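Local coordinates for protein (R)-2-hydroxyglutaryl-CoA dehydratase activating ATPase (Acidaminococcus fermentans, PDB 1HUX) that hydrolyses ATP slowly and uses it to drive electron transfer that activates (R)-2-hydroxyglutaryl-CoA dehydratase in glutamate fermentation, at residues V97-I103 and V209-T215; L152-K158 and I185-A189; M214-Q220 and A242-G246. All coordinates share one frame; numbering follows the deposited sequence.

Contact 1 (V97-I103 and V209-T215)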
loop_
_atom_site.group_PDB
_atom_site.type_symbol
_atom_site.label_atom_id
_atom_site.label_comp_id
_atom_site.label_asym_id
_atom_site.label_seq_id
_atom_site.Cartn_x
_atom_site.Cartn_y
_atom_site.Cartn_z
ATOM N N VAL A 97 -10.824 -16.601 25.997
ATOM C CA VAL A 97 -10.141 -16.121 24.809
ATOM C C VAL A 97 -8.930 -16.990 24.581
ATOM O O VAL A 97 -8.371 -17.549 25.522
ATOM C CB VAL A 97 -9.636 -14.663 24.956
ATOM C CG1 VAL A 97 -10.800 -13.727 25.019
ATOM C CG2 VAL A 97 -8.763 -14.521 26.202
ATOM N N HIS A 98 -8.531 -17.100 23.323
ATOM C CA HIS A 98 -7.350 -17.870 22.954
ATOM C C HIS A 98 -6.769 -17.201 21.733
ATOM O O HIS A 98 -5.589 -17.352 21.413
ATOM C CB HIS A 98 -7.729 -19.314 22.661
ATOM C CG HIS A 98 -7.937 -20.140 23.896
ATOM N ND1 HIS A 98 -6.914 -20.438 24.777
ATOM C CD2 HIS A 98 -9.048 -20.734 24.397
ATOM C CE1 HIS A 98 -7.388 -21.182 25.760
ATOM N NE2 HIS A 98 -8.681 -21.378 25.554
ATOM N N THR A 99 -7.626 -16.426 21.077
ATOM C CA THR A 99 -7.243 -15.691 19.883
ATOM C C THR A 99 -7.837 -14.289 19.936
ATOM O O THR A 99 -9.055 -14.107 20.103
ATOM C CB THR A 99 -7.724 -16.421 18.581
ATOM O OG1 THR A 99 -7.038 -17.679 18.447
ATOM C CG2 THR A 99 -7.429 -15.569 17.356
ATOM N N VAL A 100 -6.959 -13.300 19.790
ATOM C CA VAL A 100 -7.358 -11.898 19.831
ATOM C C VAL A 100 -6.990 -11.170 18.547
ATOM O O VAL A 100 -5.816 -11.077 18.175
ATOM C CB VAL A 100 -6.680 -11.133 21.023
ATOM C CG1 VAL A 100 -7.054 -9.671 20.969
ATOM C CG2 VAL A 100 -7.121 -11.708 22.375
ATOM N N ILE A 101 -8.002 -10.653 17.868
ATOM C CA ILE A 101 -7.765 -9.895 16.651
ATOM C C ILE A 101 -7.851 -8.413 17.005
ATOM O O ILE A 101 -8.929 -7.932 17.350
ATOM C CB ILE A 101 -8.824 -10.208 15.590
ATOM C CG1 ILE A 101 -8.776 -11.693 15.254
ATOM C CG2 ILE A 101 -8.565 -9.382 14.343
ATOM C CD1 ILE A 101 -9.830 -12.117 14.266
ATOM N N ASP A 102 -6.727 -7.702 16.927
ATOM C CA ASP A 102 -6.695 -6.276 17.263
ATOM C C ASP A 102 -6.387 -5.374 16.085
ATOM O O ASP A 102 -5.238 -5.308 15.623
ATOM C CB ASP A 102 -5.659 -6.002 18.364
ATOM C CG ASP A 102 -5.430 -4.509 18.604
ATOM O OD1 ASP A 102 -4.274 -4.051 18.453
ATOM O OD2 ASP A 102 -6.412 -3.804 18.942
ATOM N N ILE A 103 -7.406 -4.665 15.607
ATOM C CA ILE A 103 -7.214 -3.760 14.478
ATOM C C ILE A 103 -7.256 -2.328 14.974
ATOM O O ILE A 103 -8.257 -1.889 15.553
ATOM C CB ILE A 103 -8.326 -3.916 13.379
ATOM C CG1 ILE A 103 -8.410 -5.366 12.893
ATOM C CG2 ILE A 103 -8.002 -3.017 12.184
ATOM C CD1 ILE A 103 -9.525 -5.612 11.876
ATOM N N VAL A 209 -8.053 -19.976 17.181
ATOM C CA VAL A 209 -8.481 -20.875 18.216
ATOM C C VAL A 209 -9.836 -20.429 18.721
ATOM O O VAL A 209 -10.309 -19.338 18.439
ATOM C CB VAL A 209 -7.504 -20.893 19.407
ATOM C CG1 VAL A 209 -8.039 -21.837 20.506
ATOM C CG2 VAL A 209 -6.149 -21.353 18.914
ATOM N N LYS A 210 -10.427 -21.313 19.492
ATOM C CA LYS A 210 -11.694 -21.112 20.110
ATOM C C LYS A 210 -11.778 -19.838 20.899
ATOM O O LYS A 210 -10.847 -19.435 21.562
ATOM C CB LYS A 210 -11.965 -22.295 21.005
ATOM C CG LYS A 210 -13.259 -22.913 20.605
ATOM C CD LYS A 210 -13.513 -24.307 21.158
ATOM C CE LYS A 210 -14.878 -24.670 20.587
ATOM N NZ LYS A 210 -15.338 -26.036 21.001
ATOM N N ASP A 211 -12.949 -19.217 20.808
ATOM C CA ASP A 211 -13.247 -17.952 21.475
ATOM C C ASP A 211 -12.348 -16.835 20.992
ATOM O O ASP A 211 -11.402 -16.398 21.640
ATOM C CB ASP A 211 -13.207 -18.135 22.984
ATOM C CG ASP A 211 -14.585 -18.263 23.573
ATOM O OD1 ASP A 211 -15.331 -17.269 23.458
ATOM O OD2 ASP A 211 -14.951 -19.339 24.085
ATOM N N VAL A 212 -12.650 -16.406 19.762
ATOM C CA VAL A 212 -11.962 -15.343 19.084
ATOM C C VAL A 212 -12.614 -14.031 19.487
ATOM O O VAL A 212 -13.836 -13.933 19.523
ATOM C CB VAL A 212 -12.081 -15.508 17.541
ATOM C CG1 VAL A 212 -11.198 -14.438 16.839
ATOM C CG2 VAL A 212 -11.647 -16.871 17.126
ATOM N N VAL A 213 -11.807 -13.031 19.805
ATOM C CA VAL A 213 -12.364 -11.721 20.166
ATOM C C VAL A 213 -11.689 -10.622 19.364
ATOM O O VAL A 213 -10.478 -10.679 19.094
ATOM C CB VAL A 213 -12.176 -11.399 21.656
ATOM C CG1 VAL A 213 -12.915 -12.423 22.485
ATOM C CG2 VAL A 213 -10.703 -11.403 21.988
ATOM N N MET A 214 -12.482 -9.640 18.953
ATOM C CA MET A 214 -11.946 -8.533 18.189
ATOM C C MET A 214 -11.766 -7.332 19.124
ATOM O O MET A 214 -12.650 -6.976 19.917
ATOM C CB MET A 214 -12.879 -8.208 17.026
ATOM C CG MET A 214 -12.382 -7.083 16.170
ATOM S SD MET A 214 -13.455 -6.813 14.786
ATOM C CE MET A 214 -12.198 -6.309 13.530
ATOM N N THR A 215 -10.589 -6.736 19.017
ATOM C CA THR A 215 -10.174 -5.609 19.830
ATOM C C THR A 215 -9.668 -4.447 18.990
ATOM O O THR A 215 -9.240 -4.630 17.849
ATOM C CB THR A 215 -9.078 -6.070 20.781
ATOM O OG1 THR A 215 -9.698 -6.700 21.899
ATOM C CG2 THR A 215 -8.222 -4.933 21.232
#

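Contact 2 (L152-K158 and I185-A189)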
loop_
_atom_site.group_PDB
_atom_site.type_symbol
_atom_site.label_atom_id
_atom_site.label_comp_id
_atom_site.label_asym_id
_atom_site.label_seq_id
_atom_site.Cartn_x
_atom_site.Cartn_y
_atom_site.Cartn_z
ATOM N N LEU A 152 -23.875 1.619 7.048
ATOM C CA LEU A 152 -24.183 1.657 5.628
ATOM C C LEU A 152 -24.045 0.290 4.971
ATOM O O LEU A 152 -25.015 -0.238 4.400
ATOM C CB LEU A 152 -23.286 2.678 4.924
ATOM C CG LEU A 152 -23.636 4.122 5.297
ATOM C CD1 LEU A 152 -22.653 5.080 4.649
ATOM C CD2 LEU A 152 -25.068 4.434 4.861
ATOM N N GLY A 153 -22.844 -0.282 5.059
ATOM C CA GLY A 153 -22.587 -1.586 4.472
ATOM C C GLY A 153 -23.618 -2.647 4.830
ATOM O O GLY A 153 -23.806 -3.609 4.085
ATOM N N ALA A 154 -24.291 -2.480 5.962
ATOM C CA ALA A 154 -25.289 -3.448 6.401
ATOM C C ALA A 154 -26.503 -3.483 5.484
ATOM O O ALA A 154 -27.328 -4.402 5.565
ATOM C CB ALA A 154 -25.731 -3.131 7.833
ATOM N N LYS A 155 -26.609 -2.479 4.614
ATOM C CA LYS A 155 -27.739 -2.363 3.694
ATOM C C LYS A 155 -27.459 -2.937 2.304
ATOM O O LYS A 155 -28.360 -3.017 1.463
ATOM C CB LYS A 155 -28.132 -0.894 3.556
ATOM C CG LYS A 155 -28.507 -0.230 4.856
ATOM C CD LYS A 155 -28.794 1.253 4.645
ATOM C CE LYS A 155 -29.229 1.930 5.946
ATOM N NZ LYS A 155 -29.514 3.378 5.754
ATOM N N SER A 156 -26.209 -3.327 2.068
ATOM C CA SER A 156 -25.796 -3.868 0.777
ATOM C C SER A 156 -26.596 -5.104 0.395
ATOM O O SER A 156 -26.937 -5.928 1.244
ATOM C CB SER A 156 -24.304 -4.191 0.798
ATOM O OG SER A 156 -23.868 -4.626 -0.475
ATOM N N THR A 157 -26.906 -5.213 -0.895
ATOM C CA THR A 157 -27.671 -6.335 -1.427
ATOM C C THR A 157 -26.859 -7.061 -2.494
ATOM O O THR A 157 -27.145 -8.205 -2.829
ATOM C CB THR A 157 -28.991 -5.852 -2.058
ATOM O OG1 THR A 157 -29.765 -5.171 -1.069
ATOM C CG2 THR A 157 -29.800 -7.028 -2.593
ATOM N N LYS A 158 -25.836 -6.393 -3.010
ATOM C CA LYS A 158 -24.991 -6.974 -4.042
ATOM C C LYS A 158 -23.534 -7.100 -3.597
ATOM O O LYS A 158 -22.987 -6.205 -2.958
ATOM C CB LYS A 158 -25.066 -6.121 -5.316
ATOM C CG LYS A 158 -26.476 -5.930 -5.844
ATOM C CD LYS A 158 -26.531 -4.813 -6.863
ATOM C CE LYS A 158 -27.973 -4.496 -7.234
ATOM N NZ LYS A 158 -28.071 -3.235 -8.031
ATOM N N ILE A 185 -23.283 1.711 -0.687
ATOM C CA ILE A 185 -23.634 0.661 0.264
ATOM C C ILE A 185 -22.906 -0.642 -0.120
ATOM O O ILE A 185 -22.339 -1.343 0.727
ATOM C CB ILE A 185 -25.158 0.408 0.236
ATOM C CG1 ILE A 185 -25.906 1.738 0.327
ATOM C CG2 ILE A 185 -25.559 -0.493 1.371
ATOM C CD1 ILE A 185 -25.517 2.580 1.514
ATOM N N ASP A 186 -22.912 -0.949 -1.413
ATOM C CA ASP A 186 -22.286 -2.165 -1.909
ATOM C C ASP A 186 -20.773 -2.076 -1.948
ATOM O O ASP A 186 -20.087 -3.055 -1.668
ATOM C CB ASP A 186 -22.839 -2.507 -3.292
ATOM C CG ASP A 186 -24.356 -2.733 -3.280
ATOM O OD1 ASP A 186 -24.849 -3.437 -2.373
ATOM O OD2 ASP A 186 -25.060 -2.214 -4.182
ATOM N N ILE A 187 -20.250 -0.910 -2.302
ATOM C CA ILE A 187 -18.804 -0.722 -2.341
ATOM C C ILE A 187 -18.238 -0.858 -0.933
ATOM O O ILE A 187 -17.130 -1.358 -0.736
ATOM C CB ILE A 187 -18.418 0.682 -2.864
ATOM C CG1 ILE A 187 -18.819 0.818 -4.338
ATOM C CG2 ILE A 187 -16.919 0.912 -2.683
ATOM C CD1 ILE A 187 -18.131 1.989 -5.104
ATOM N N ILE A 188 -19.006 -0.394 0.051
ATOM C CA ILE A 188 -18.585 -0.446 1.445
ATOM C C ILE A 188 -18.455 -1.880 1.921
ATOM O O ILE A 188 -17.387 -2.285 2.377
ATOM C CB ILE A 188 -19.568 0.336 2.353
ATOM C CG1 ILE A 188 -19.180 1.821 2.348
ATOM C CG2 ILE A 188 -19.561 -0.234 3.774
ATOM C CD1 ILE A 188 -20.117 2.715 3.140
ATOM N N ALA A 189 -19.540 -2.645 1.811
ATOM C CA ALA A 189 -19.529 -4.048 2.222
ATOM C C ALA A 189 -18.340 -4.727 1.550
ATOM O O ALA A 189 -17.764 -5.662 2.085
ATOM C CB ALA A 189 -20.830 -4.730 1.815
#

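Contact 3 (M214-Q220 and A242-G246). With ADP (adenosine-5'-diphosphate), chain D.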
loop_
_atom_site.group_PDB
_atom_site.type_symbol
_atom_site.label_atom_id
_atom_site.label_comp_id
_atom_site.label_asym_id
_atom_site.label_seq_id
_atom_site.Cartn_x
_atom_site.Cartn_y
_atom_site.Cartn_z
ATOM N N MET A 214 -12.482 -9.640 18.953
ATOM C CA MET A 214 -11.946 -8.533 18.189
ATOM C C MET A 214 -11.766 -7.332 19.124
ATOM O O MET A 214 -12.650 -6.976 19.917
ATOM C CB MET A 214 -12.879 -8.208 17.026
ATOM C CG MET A 214 -12.382 -7.083 16.170
ATOM S SD MET A 214 -13.455 -6.813 14.786
ATOM C CE MET A 214 -12.198 -6.309 13.530
ATOM N N THR A 215 -10.589 -6.736 19.017
ATOM C CA THR A 215 -10.174 -5.609 19.830
ATOM C C THR A 215 -9.668 -4.447 18.990
ATOM O O THR A 215 -9.240 -4.630 17.849
ATOM C CB THR A 215 -9.078 -6.070 20.781
ATOM O OG1 THR A 215 -9.698 -6.700 21.899
ATOM C CG2 THR A 215 -8.222 -4.933 21.232
ATOM N N GLY A 216 -9.712 -3.249 19.556
ATOM C CA GLY A 216 -9.257 -2.080 18.826
ATOM C C GLY A 216 -10.425 -1.188 18.464
ATOM O O GLY A 216 -11.589 -1.554 18.662
ATOM N N GLY A 217 -10.132 -0.010 17.933
ATOM C CA GLY A 217 -11.214 0.888 17.591
ATOM C C GLY A 217 -12.058 0.335 16.472
ATOM O O GLY A 217 -13.290 0.380 16.537
ATOM N N VAL A 218 -11.401 -0.193 15.442
ATOM C CA VAL A 218 -12.128 -0.748 14.310
ATOM C C VAL A 218 -13.087 -1.849 14.771
ATOM O O VAL A 218 -14.026 -2.215 14.062
ATOM C CB VAL A 218 -11.157 -1.309 13.262
ATOM C CG1 VAL A 218 -11.923 -1.768 12.044
ATOM C CG2 VAL A 218 -10.141 -0.241 12.885
ATOM N N ALA A 219 -12.852 -2.363 15.974
ATOM C CA ALA A 219 -13.686 -3.422 16.510
ATOM C C ALA A 219 -15.156 -3.028 16.440
ATOM O O ALA A 219 -16.024 -3.862 16.170
ATOM C CB ALA A 219 -13.287 -3.722 17.942
ATOM N N GLN A 220 -15.431 -1.751 16.668
ATOM C CA GLN A 220 -16.801 -1.245 16.647
ATOM C C GLN A 220 -17.503 -1.538 15.330
ATOM O O GLN A 220 -18.681 -1.913 15.313
ATOM C CB GLN A 220 -16.789 0.254 16.900
ATOM C CG GLN A 220 -16.301 0.617 18.278
ATOM C CD GLN A 220 -15.860 2.049 18.354
ATOM O OE1 GLN A 220 -16.603 2.955 17.987
ATOM N NE2 GLN A 220 -14.644 2.269 18.832
ATOM N N ALA A 242 -13.987 -2.639 23.891
ATOM C CA ALA A 242 -13.090 -3.086 22.841
ATOM C C ALA A 242 -11.851 -2.217 22.652
ATOM O O ALA A 242 -10.728 -2.716 22.718
ATOM C CB ALA A 242 -13.853 -3.195 21.535
ATOM N N GLN A 243 -12.051 -0.919 22.437
ATOM C CA GLN A 243 -10.933 0.000 22.201
ATOM C C GLN A 243 -10.116 0.343 23.446
ATOM O O GLN A 243 -9.029 0.928 23.350
ATOM C CB GLN A 243 -11.462 1.283 21.551
ATOM C CG GLN A 243 -10.389 2.291 21.169
ATOM C CD GLN A 243 -10.957 3.461 20.383
ATOM O OE1 GLN A 243 -12.166 3.760 20.461
ATOM N NE2 GLN A 243 -10.091 4.142 19.635
ATOM N N TYR A 244 -10.637 -0.030 24.610
ATOM C CA TYR A 244 -9.965 0.245 25.871
ATOM C C TYR A 244 -9.261 -0.996 26.392
ATOM O O TYR A 244 -8.813 -1.038 27.543
ATOM C CB TYR A 244 -10.974 0.704 26.922
ATOM C CG TYR A 244 -11.694 1.983 26.570
ATOM C CD1 TYR A 244 -12.981 1.958 26.028
ATOM C CD2 TYR A 244 -11.090 3.222 26.773
ATOM C CE1 TYR A 244 -13.647 3.136 25.693
ATOM C CE2 TYR A 244 -11.747 4.403 26.444
ATOM C CZ TYR A 244 -13.024 4.353 25.901
ATOM O OH TYR A 244 -13.669 5.514 25.537
ATOM N N ASN A 245 -9.160 -2.013 25.547
ATOM C CA ASN A 245 -8.530 -3.262 25.948
ATOM C C ASN A 245 -7.062 -3.083 26.298
ATOM O O ASN A 245 -6.601 -3.543 27.332
ATOM C CB ASN A 245 -8.667 -4.295 24.830
ATOM C CG ASN A 245 -8.371 -5.704 25.305
ATOM O OD1 ASN A 245 -8.517 -6.681 24.562
ATOM N ND2 ASN A 245 -7.954 -5.818 26.556
ATOM N N GLY A 246 -6.321 -2.410 25.435
ATOM C CA GLY A 246 -4.906 -2.227 25.706
ATOM C C GLY A 246 -4.675 -1.559 27.049
ATOM O O GLY A 246 -3.745 -1.903 27.783
HETATM P PB ADP D . -4.078 3.042 18.044
HETATM O O1B ADP D . -3.781 1.593 17.779
HETATM O O2B ADP D . -4.148 3.431 19.552
HETATM O O3B ADP D . -3.230 4.002 17.230
HETATM P PA ADP D . -6.877 2.687 18.058
HETATM O O1A ADP D . -7.466 3.553 19.140
HETATM O O2A ADP D . -6.815 1.243 18.286
HETATM O O3A ADP D . -5.468 3.295 17.625
HETATM O "O5'" ADP D . -7.594 3.030 16.715
HETATM C "C5'" ADP D . -8.873 2.707 16.572
HETATM C "C4'" ADP D . -9.339 2.740 15.165
HETATM O "O4'" ADP D . -10.788 2.563 15.147
HETATM C "C3'" ADP D . -9.052 4.044 14.243
HETATM O "O3'" ADP D . -8.828 3.679 12.859
HETATM C "C2'" ADP D . -10.333 4.805 14.525
HETATM O "O2'" ADP D . -10.779 5.789 13.536
HETATM C "C1'" ADP D . -11.340 3.665 14.608
HETATM N N9 ADP D . -12.679 3.995 15.150
HETATM C C8 ADP D . -12.903 4.697 16.262
HETATM N N7 ADP D . -14.136 4.834 16.514
HETATM C C5 ADP D . -14.784 4.173 15.477
HETATM C C6 ADP D . -16.160 3.921 15.152
HETATM N N6 ADP D . -17.194 4.381 15.913
HETATM N N1 ADP D . -16.430 3.195 14.028
HETATM C C2 ADP D . -15.415 2.749 13.272
HETATM N N3 ADP D . -14.098 2.928 13.499
HETATM C C4 ADP D . -13.855 3.651 14.623
#

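Contact 1 (V97-I103 and V209-T215)
T99 to D102 pair in parallel with V212 to T215, at the centre of a mixed sheet. The two strand segments run at 20° to each other. The backbone bonds alternate in direction. V213 N gives to T99 O, and I101 N gives to V213 O at 2.8 Å. T215 N gives to I101 O, and I103 N gives to T215 O at 2.9 Å. CA-H groups of V100, D102, V212 and M214 support the same carbonyls.

One side chain joins the hydrogen bonding. With chi1 at -65°, T99 puts OG1 anti to its own carbonyl carbon, beside the loop 209-211. V209 N binds T99 OG1 at 2.8 Å, with 157° at the hydrogen. A valine in place of T99 would probably leave V209 N without its acceptor and the entry to strand 212-215 less firmly held.

Apolar V100 and V213 meet on one face, CG2 to CG2 at 3.6 Å. On the other, I101 CD1 touches V212 CG1 at 3.7 Å. At one end the V97 and V213 side chains cross at about a right angle, with their CG1 atoms in contact. At the other, the bent end of M214 brings CE to I103 CD1. Before the strands, V209 CG1 packs on H98 CB. K210 O lies in the plane of the H98 ring, at its edge, 3.6 Å from CD2, while ND1 bonds to V113 O.

D102 is the charged residue at the far end. Its OD2 lies beside T215 CG2 and T215 O, the latter an acceptor too, while OD1 forms a salt bridge with K109. The pairing is thus carried by backbone bonds and branched apolar side chains, and it delivers a carboxylate to within about 5 Å of the bound ADP.

Contact 2 (L152-K158 and I185-A189)
The carboxylate of D186, in the first turn of helix 184-204, meets the loop 156-158. Chi1 of -60° sets CG away from the carbonyl carbon of D186 and brings OD1 within reach of the loop N-H groups. The two backbone donors come from different directions. T157 N meets D186 OD1 nearly in line with its C-O bond, at 3.1 Å. K158 N meets D186 OD1 from above the carboxylate plane, 56° out of it, at 3.2 Å. S156 OG also bonds to OD1, though its modelled length is too short to be trusted.

I185 points its two branches to different neighbours. CG2 lies over the type I turn G153 to S156, near S156 N and L152 O, and K155 CB is 3.4 Å from I185 CG2. CD1 reaches L152, whose side chain crosses that of I185 at about a right angle; L152 CD2 is 3.9 Å from I185 CD1. I188 crosses L152 obliquely. Its CD1 touches L152 CB at 3.6 Å, and its CG2 packs on G153 CA. A189 CB rests on S156 CB at 3.7 Å.

The contact ties the end of helix 149-153 and its following turn to the start of helix 184-204, near the surface and away from the nucleotide and cluster sites. One oxygen of a buried carboxylate gathers two backbone N-H donors. These groups would help offset its negative charge, and K158, with NZ 5.0 Å from D186 OD2, may add a weaker attraction.

Contact 3 (M214-Q220 and A242-G246)
Q243 lays one face of its amide over G217, with CD 3.8 Å from G217 CA. Segment 214-220 leaves strand 212-215 through T215, G216 and G217, and is consistent with the adenosine motif of the actin-fold ATPases. At the edge of the Q243 amide, and close to its plane, lies the alpha-phosphate of ADP: Q243 NE2 gives a nearly straight bond to ADP O1A, 2.7 Å long. The amide of Q220 is turned 47° against that of Q243. Q220 NE2 approaches Q243 OE1 out of the Q243 plane, on the side where G217 lies, and their bond is weak. Q220 itself stands above the adenine plane on its amino side. Its OE1 comes close to ADP N6, and its CD is 3.7 Å from ADP C6.

G217 sits against the ribose, where a CB would collide with ADP C5'. V218 CG2 follows on the same side, 3.7 Å from ADP O4'. Of the ATP-binding residues, Q220 lies at the base and Q243 at the alpha-phosphate. K16, S12 and T13 add further bonds to the nucleotide.

Q243 gets its reach from a side chain with CG anti to the backbone N (chi1 -176°) and extended beyond.

Away from the nucleotide, the two segments also meet directly. A219 CB meets A242 CB at 3.7 Å. G216 N points almost straight at A242 O, but the bond is long and weak. N245 stands in the first turn of helix 245-257, and its side chain crosses that of T215 at about a right angle. T215 OG1 gives a hydrogen bond to N245 OD1 at 2.9 Å, in the carbonyl plane on a lone pair, with a C=O...O angle of 127°.

Contacts 1 and 3 share M214 and T215, and their centres are 11 Å apart. Both use strand 212-215, next to strand 99-104 in one mixed sheet of the actin fold. They also touch directly, as D102 packs on G216 and I103 on V218. Contact 2 lies farther out, its centre 25 Å from that of contact 1 and 23 Å from that of contact 3. In sequence it is nested within the loop closed by contact 1, and contact 3 opens after contact 1 closes. Helix 184-204 leads on to strand 212-215. The sheet thus carries the nucleotide-binding loop at its strand ends, while contact 2 joins helices away from it.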